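Beta-N-acetylhexosaminidase (Streptomyces plicatus, PDB 5FCZ) hydrolyses terminal, non-reducing N-acetylhexosamine residues from beta-linked hexosaminides, as a family 20 glycoside hydrolase. Local coordinates at residues Gly255-Ala260 with Gly283-Cys288; Leu164-His169 with Gly200-Ile205. All blocks are in the same frame, centred on the assembly; numbering follows the deposited sequence.

Interaction 1 of 2, residues Gly255-Ala260 with Gly283-Cys288. With TNX (1,5-anhydro-2-deoxy-2-(ethanethioylamino)-D-arabino-hex-1-enitol), chain B.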
loop_
_atom_site.group_PDB
_atom_site.type_symbol
_atom_site.label_atom_id
_atom_site.label_comp_id
_atom_site.label_asym_id
_atom_site.label_seq_id
_atom_site.Cartn_x
_atom_site.Cartn_y
_atom_site.Cartn_z
ATOM N N GLY A 255 2.749 -1.573 22.901
ATOM C CA GLY A 255 1.598 -0.707 23.030
ATOM C C GLY A 255 0.552 -1.008 21.964
ATOM O O GLY A 255 0.729 -1.883 21.122
ATOM N N HIS A 256 -0.554 -0.259 22.015
ATOM C CA HIS A 256 -1.703 -0.514 21.144
ATOM C C HIS A 256 -2.157 -1.983 21.254
ATOM O O HIS A 256 -2.471 -2.656 20.269
ATOM C CB HIS A 256 -1.365 -0.114 19.689
ATOM C CG HIS A 256 -1.353 1.360 19.473
ATOM N ND1 HIS A 256 -2.500 2.088 19.247
ATOM C CD2 HIS A 256 -0.336 2.254 19.500
ATOM C CE1 HIS A 256 -2.182 3.365 19.126
ATOM N NE2 HIS A 256 -0.877 3.492 19.279
ATOM N N THR A 257 -2.192 -2.495 22.478
ATOM C CA THR A 257 -2.370 -3.920 22.723
ATOM C C THR A 257 -3.625 -4.226 23.532
ATOM O O THR A 257 -3.776 -5.359 23.984
ATOM C CB THR A 257 -1.150 -4.486 23.453
ATOM O OG1 THR A 257 -0.734 -3.551 24.457
ATOM C CG2 THR A 257 -0.019 -4.744 22.485
ATOM N N ASN A 258 -4.552 -3.275 23.692
ATOM C CA ASN A 258 -5.696 -3.522 24.572
ATOM C C ASN A 258 -6.552 -4.709 24.138
ATOM O O ASN A 258 -7.056 -5.439 24.992
ATOM C CB ASN A 258 -6.603 -2.302 24.698
ATOM C CG ASN A 258 -7.610 -2.480 25.813
ATOM O OD1 ASN A 258 -7.229 -2.475 26.971
ATOM N ND2 ASN A 258 -8.885 -2.708 25.471
ATOM N N ALA A 259 -6.802 -4.891 22.841
ATOM C CA ALA A 259 -7.686 -5.995 22.465
ATOM C C ALA A 259 -7.127 -7.320 22.962
ATOM O O ALA A 259 -7.873 -8.194 23.428
ATOM C CB ALA A 259 -7.900 -6.051 20.962
ATOM N N ALA A 260 -5.813 -7.466 22.924
ATOM C CA ALA A 260 -5.205 -8.683 23.427
ATOM C C ALA A 260 -5.295 -8.743 24.944
ATOM O O ALA A 260 -5.610 -9.797 25.521
ATOM C CB ALA A 260 -3.750 -8.764 22.947
ATOM N N GLY A 283 -2.309 5.330 23.583
ATOM C CA GLY A 283 -1.205 5.464 24.505
ATOM C C GLY A 283 -1.366 4.775 25.842
ATOM O O GLY A 283 -0.385 4.700 26.582
ATOM N N PHE A 284 -2.544 4.249 26.172
ATOM C CA PHE A 284 -2.857 3.826 27.539
ATOM C C PHE A 284 -2.586 2.347 27.820
ATOM O O PHE A 284 -2.608 1.947 28.985
ATOM C CB PHE A 284 -4.326 4.138 27.868
ATOM C CG PHE A 284 -5.313 3.547 26.888
ATOM C CD1 PHE A 284 -5.785 2.262 27.051
ATOM C CD2 PHE A 284 -5.757 4.283 25.800
ATOM C CE1 PHE A 284 -6.648 1.716 26.145
ATOM C CE2 PHE A 284 -6.619 3.741 24.884
ATOM C CZ PHE A 284 -7.069 2.453 25.045
ATOM N N SER A 285 -2.306 1.533 26.809
ATOM C CA SER A 285 -2.175 0.093 26.970
ATOM C C SER A 285 -0.717 -0.325 26.858
ATOM O O SER A 285 0.061 0.306 26.135
ATOM C CB SER A 285 -3.006 -0.650 25.901
ATOM O OG SER A 285 -2.522 -0.346 24.594
ATOM N N SER A 286 -0.360 -1.410 27.559
ATOM C CA SER A 286 0.977 -1.990 27.474
ATOM C C SER A 286 0.930 -3.464 27.852
ATOM O O SER A 286 0.296 -3.828 28.836
ATOM C CB SER A 286 1.964 -1.277 28.396
ATOM O OG SER A 286 3.296 -1.830 28.303
ATOM N N LEU A 287 1.629 -4.292 27.077
ATOM C CA LEU A 287 1.984 -5.646 27.491
ATOM C C LEU A 287 2.829 -5.590 28.749
ATOM O O LEU A 287 3.458 -4.580 29.048
ATOM C CB LEU A 287 2.786 -6.375 26.409
ATOM C CG LEU A 287 2.064 -6.651 25.088
ATOM C CD1 LEU A 287 2.956 -7.445 24.151
ATOM C CD2 LEU A 287 0.766 -7.354 25.300
ATOM N N CYS A 288 2.871 -6.713 29.470
ATOM C CA CYS A 288 3.593 -6.799 30.742
ATOM C C CYS A 288 4.999 -7.314 30.475
ATOM O O CYS A 288 5.210 -8.521 30.316
ATOM C CB CYS A 288 2.858 -7.703 31.729
ATOM S SG CYS A 288 3.494 -7.592 33.404
HETATM C C1 TNX B . -1.128 7.644 15.640
HETATM S S7 TNX B . 0.460 6.877 13.473
HETATM C C2 TNX B . -1.029 6.333 15.613
HETATM C C3 TNX B . -2.251 5.484 15.237
HETATM C C4 TNX B . -3.361 6.481 14.825
HETATM C C5 TNX B . -2.764 7.595 13.935
HETATM C C6 TNX B . -3.835 8.638 13.652
HETATM C C7 TNX B . 0.969 5.763 14.604
HETATM C C8 TNX B . 2.135 4.838 14.328
HETATM N N2 TNX B . 0.255 5.701 15.723
HETATM O O3 TNX B . -2.605 4.648 16.299
HETATM O O4 TNX B . -4.343 5.777 14.137
HETATM O O5 TNX B . -1.663 8.283 14.559
HETATM O O6 TNX B . -3.499 9.339 12.485
HETATM O O HOH W 1 -0.125 2.138 24.029
#
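Ser285 reaches across to the turn before helix 258-263, where its OG accepts a hydrogen bond from the backbone N of Thr257 at 3.0 Å, with an N-H...O angle of 159°. Its chi1 of 63° sets OG between its own N and carbonyl carbon, which turns the hydroxyl into this turn. OG also bonds to Asp198, whose carboxylate takes the backbone N of Asn258 as well, so serine and aspartate together tie down the start of the helix. A water extends the polar seam: it accepts from His256 N and donates to Ser285 O at 2.8 Å. Beside it lies an apolar patch. The side chains of Thr257 and Leu287 cross at about a right angle, the methyl CG2 of Thr257 resting 3.8 Å from Leu287 CG, while Thr257 OG1 bonds to the carbonyl of Pro254. The turn also carries His256, whose ring nitrogens bond to Asp197 and Glu320 and whose CE1 comes to 3.1 Å from O3 of the bound thioamide sugar TNX. The arrangement is that of a loop beyond the C-terminal end of a strand in a TIM barrel, the end where the family 20 active site lies.

Interaction 2 of 2, residues Leu164-His169 with Gly200-Ile205. With TNX (1,5-anhydro-2-deoxy-2-(ethanethioylamino)-D-arabino-hex-1-enitol), chain B.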
loop_
_atom_site.group_PDB
_atom_site.type_symbol
_atom_site.label_atom_id
_atom_site.label_comp_id
_atom_site.label_asym_id
_atom_site.label_seq_id
_atom_site.Cartn_x
_atom_site.Cartn_y
_atom_site.Cartn_z
ATOM N N LEU A 164 -3.559 -0.404 5.402
ATOM C CA LEU A 164 -4.937 -0.287 5.843
ATOM C C LEU A 164 -5.038 -0.694 7.299
ATOM O O LEU A 164 -4.492 -1.720 7.707
ATOM C CB LEU A 164 -5.891 -1.128 5.002
ATOM C CG LEU A 164 -7.374 -0.828 5.275
ATOM C CD1 LEU A 164 -7.743 0.642 4.980
ATOM C CD2 LEU A 164 -8.281 -1.784 4.505
ATOM N N ASP A 165 -5.730 0.135 8.075
ATOM C CA ASP A 165 -6.008 -0.128 9.478
ATOM C C ASP A 165 -7.350 -0.858 9.517
ATOM O O ASP A 165 -8.381 -0.299 9.113
ATOM C CB ASP A 165 -5.989 1.202 10.254
ATOM C CG ASP A 165 -6.621 1.129 11.636
ATOM O OD1 ASP A 165 -6.892 0.008 12.151
ATOM O OD2 ASP A 165 -6.868 2.245 12.183
ATOM N N VAL A 166 -7.325 -2.129 9.922
ATOM C CA VAL A 166 -8.542 -2.919 10.047
ATOM C C VAL A 166 -8.879 -3.149 11.505
ATOM O O VAL A 166 -9.880 -3.823 11.818
ATOM C CB VAL A 166 -8.480 -4.255 9.266
ATOM C CG1 VAL A 166 -8.340 -3.996 7.748
ATOM C CG2 VAL A 166 -7.387 -5.162 9.791
ATOM N N SER A 167 -8.098 -2.543 12.412
ATOM C CA SER A 167 -8.352 -2.690 13.836
ATOM C C SER A 167 -9.392 -1.697 14.303
ATOM O O SER A 167 -10.244 -2.048 15.121
ATOM C CB SER A 167 -7.075 -2.500 14.645
ATOM O OG SER A 167 -6.084 -3.403 14.235
ATOM N N ARG A 168 -9.319 -0.450 13.811
ATOM C CA ARG A 168 -10.182 0.606 14.346
ATOM C C ARG A 168 -11.611 0.428 13.866
ATOM O O ARG A 168 -12.538 0.350 14.679
ATOM C CB ARG A 168 -9.650 1.981 13.978
ATOM C CG ARG A 168 -8.725 2.495 15.010
ATOM C CD ARG A 168 -7.617 1.478 15.362
ATOM N NE ARG A 168 -6.710 2.065 16.340
ATOM C CZ ARG A 168 -5.695 2.870 16.045
ATOM N NH1 ARG A 168 -5.386 3.166 14.776
ATOM N NH2 ARG A 168 -4.987 3.390 17.027
ATOM N N HIS A 169 -11.807 0.332 12.554
ATOM C CA HIS A 169 -12.998 -0.281 11.988
ATOM C C HIS A 169 -12.573 -1.473 11.146
ATOM O O HIS A 169 -11.601 -1.390 10.395
ATOM C CB HIS A 169 -13.787 0.689 11.150
ATOM C CG HIS A 169 -14.523 1.695 11.961
ATOM N ND1 HIS A 169 -13.987 2.920 12.314
ATOM C CD2 HIS A 169 -15.750 1.643 12.514
ATOM C CE1 HIS A 169 -14.864 3.579 13.044
ATOM N NE2 HIS A 169 -15.940 2.828 13.181
ATOM N N GLY A 200 -9.315 -3.694 18.533
ATOM C CA GLY A 200 -9.554 -4.894 17.779
ATOM C C GLY A 200 -8.347 -5.764 17.549
ATOM O O GLY A 200 -7.216 -5.291 17.393
ATOM N N TRP A 201 -8.607 -7.063 17.558
ATOM C CA TRP A 201 -7.648 -8.102 17.193
ATOM C C TRP A 201 -8.286 -8.869 16.047
ATOM O O TRP A 201 -9.367 -9.444 16.218
ATOM C CB TRP A 201 -7.348 -9.038 18.378
ATOM C CG TRP A 201 -6.305 -10.022 18.024
ATOM C CD1 TRP A 201 -6.466 -11.150 17.273
ATOM C CD2 TRP A 201 -4.920 -9.949 18.350
ATOM N NE1 TRP A 201 -5.267 -11.774 17.102
ATOM C CE2 TRP A 201 -4.295 -11.065 17.752
ATOM C CE3 TRP A 201 -4.139 -9.037 19.068
ATOM C CZ2 TRP A 201 -2.926 -11.312 17.866
ATOM C CZ3 TRP A 201 -2.783 -9.273 19.179
ATOM C CH2 TRP A 201 -2.186 -10.420 18.576
ATOM N N ARG A 202 -7.645 -8.859 14.880
ATOM C CA ARG A 202 -8.315 -9.238 13.640
ATOM C C ARG A 202 -7.770 -10.481 12.959
ATOM O O ARG A 202 -8.133 -10.725 11.811
ATOM C CB ARG A 202 -8.258 -8.079 12.643
ATOM C CG ARG A 202 -8.726 -6.741 13.195
ATOM C CD ARG A 202 -10.144 -6.784 13.720
ATOM N NE ARG A 202 -10.689 -5.443 13.989
ATOM C CZ ARG A 202 -11.688 -5.202 14.850
ATOM N NH1 ARG A 202 -12.258 -6.185 15.526
ATOM N NH2 ARG A 202 -12.126 -3.973 15.058
ATOM N N ILE A 203 -6.930 -11.281 13.608
ATOM C CA ILE A 203 -6.402 -12.482 12.979
ATOM C C ILE A 203 -6.525 -13.638 13.968
ATOM O O ILE A 203 -6.135 -13.523 15.132
ATOM C CB ILE A 203 -4.945 -12.274 12.491
ATOM C CG1 ILE A 203 -4.384 -13.524 11.799
ATOM C CG2 ILE A 203 -4.006 -11.856 13.617
ATOM C CD1 ILE A 203 -5.167 -13.954 10.544
ATOM N N ALA A 204 -7.082 -14.744 13.512
ATOM C CA ALA A 204 -7.260 -15.897 14.383
ATOM C C ALA A 204 -5.907 -16.513 14.717
ATOM O O ALA A 204 -5.098 -16.792 13.835
ATOM C CB ALA A 204 -8.175 -16.915 13.709
ATOM N N ILE A 205 -5.658 -16.711 15.999
ATOM C CA ILE A 205 -4.436 -17.349 16.477
ATOM C C ILE A 205 -4.876 -18.605 17.202
ATOM O O ILE A 205 -5.628 -18.524 18.179
ATOM C CB ILE A 205 -3.612 -16.440 17.407
ATOM C CG1 ILE A 205 -3.322 -15.068 16.759
ATOM C CG2 ILE A 205 -2.301 -17.140 17.767
ATOM C CD1 ILE A 205 -2.334 -15.157 15.537
HETATM C C1 TNX B . -1.128 7.644 15.640
HETATM S S7 TNX B . 0.460 6.877 13.473
HETATM C C2 TNX B . -1.029 6.333 15.613
HETATM C C3 TNX B . -2.251 5.484 15.237
HETATM C C4 TNX B . -3.361 6.481 14.825
HETATM C C5 TNX B . -2.764 7.595 13.935
HETATM C C6 TNX B . -3.835 8.638 13.652
HETATM C C7 TNX B . 0.969 5.763 14.604
HETATM C C8 TNX B . 2.135 4.838 14.328
HETATM N N2 TNX B . 0.255 5.701 15.723
HETATM O O3 TNX B . -2.605 4.648 16.299
HETATM O O4 TNX B . -4.343 5.777 14.137
HETATM O O5 TNX B . -1.663 8.283 14.559
HETATM O O6 TNX B . -3.499 9.339 12.485
#
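Ser167 and Gly200 bring the two backbones together, their CA atoms 4.7 Å apart, where the turn leaving strand 159-165 meets the loop that follows strand 190-194. Arg202 then spans the junction with its side chain and bonds to two successive carbonyls. NE gives a hydrogen bond to Val166 O at 2.8 Å, the donor tilted 18° from the carbonyl plane, and NH2 makes a weak, bent one to Ser167 O at 2.7 Å. A bend at chi2 (-58°) folds the chain back so that the CA of Gly200 sits over the centre of one guanidinium face, 3.6 Å above the plane. The aliphatic part slides past Val166, whose CG2 lies 4.0 Å from Arg202 CG, and NH1 bonds to Thr218 O. An alanine in place of Arg202 is likely to leave the buried carbonyls of Val166 and Ser167 without these donors and the glycine without the flat group beneath it. The turn so held is an Asx turn, with Asp165 OD1 accepting from Ser167 N; OD2 forms a salt bridge with Arg168 NH1. That bridge steadies a guanidinium whose NH1 and NH2 bond to TNX O4 and O3, at 2.9 and 2.8 Å respectively. Arg168 thus grips the sugar hydroxyls at the C-terminal mouth of the TIM barrel, in the substrate pocket of the family 20 fold.

From the N terminus the chain first closes interaction 2, joining the end of strand 159-165 to the loop beyond strand 190-194 across the intervening helix 173-184 and strand 190-194. Only then, after strand 246-250, does interaction 1 open; it draws the loop ahead of helix 292-308 back onto the start of helix 258-263. The two follow in series, neither nesting nor crossing. The centres of interactions 1 and 2 are about 14 Å apart. The two also touch: Ala259 and Ala260 pack on Gly200 and Trp201, and His256 lies against Arg168. Together they join loops following the first three barrel strands, and both reach TNX through these last two residues.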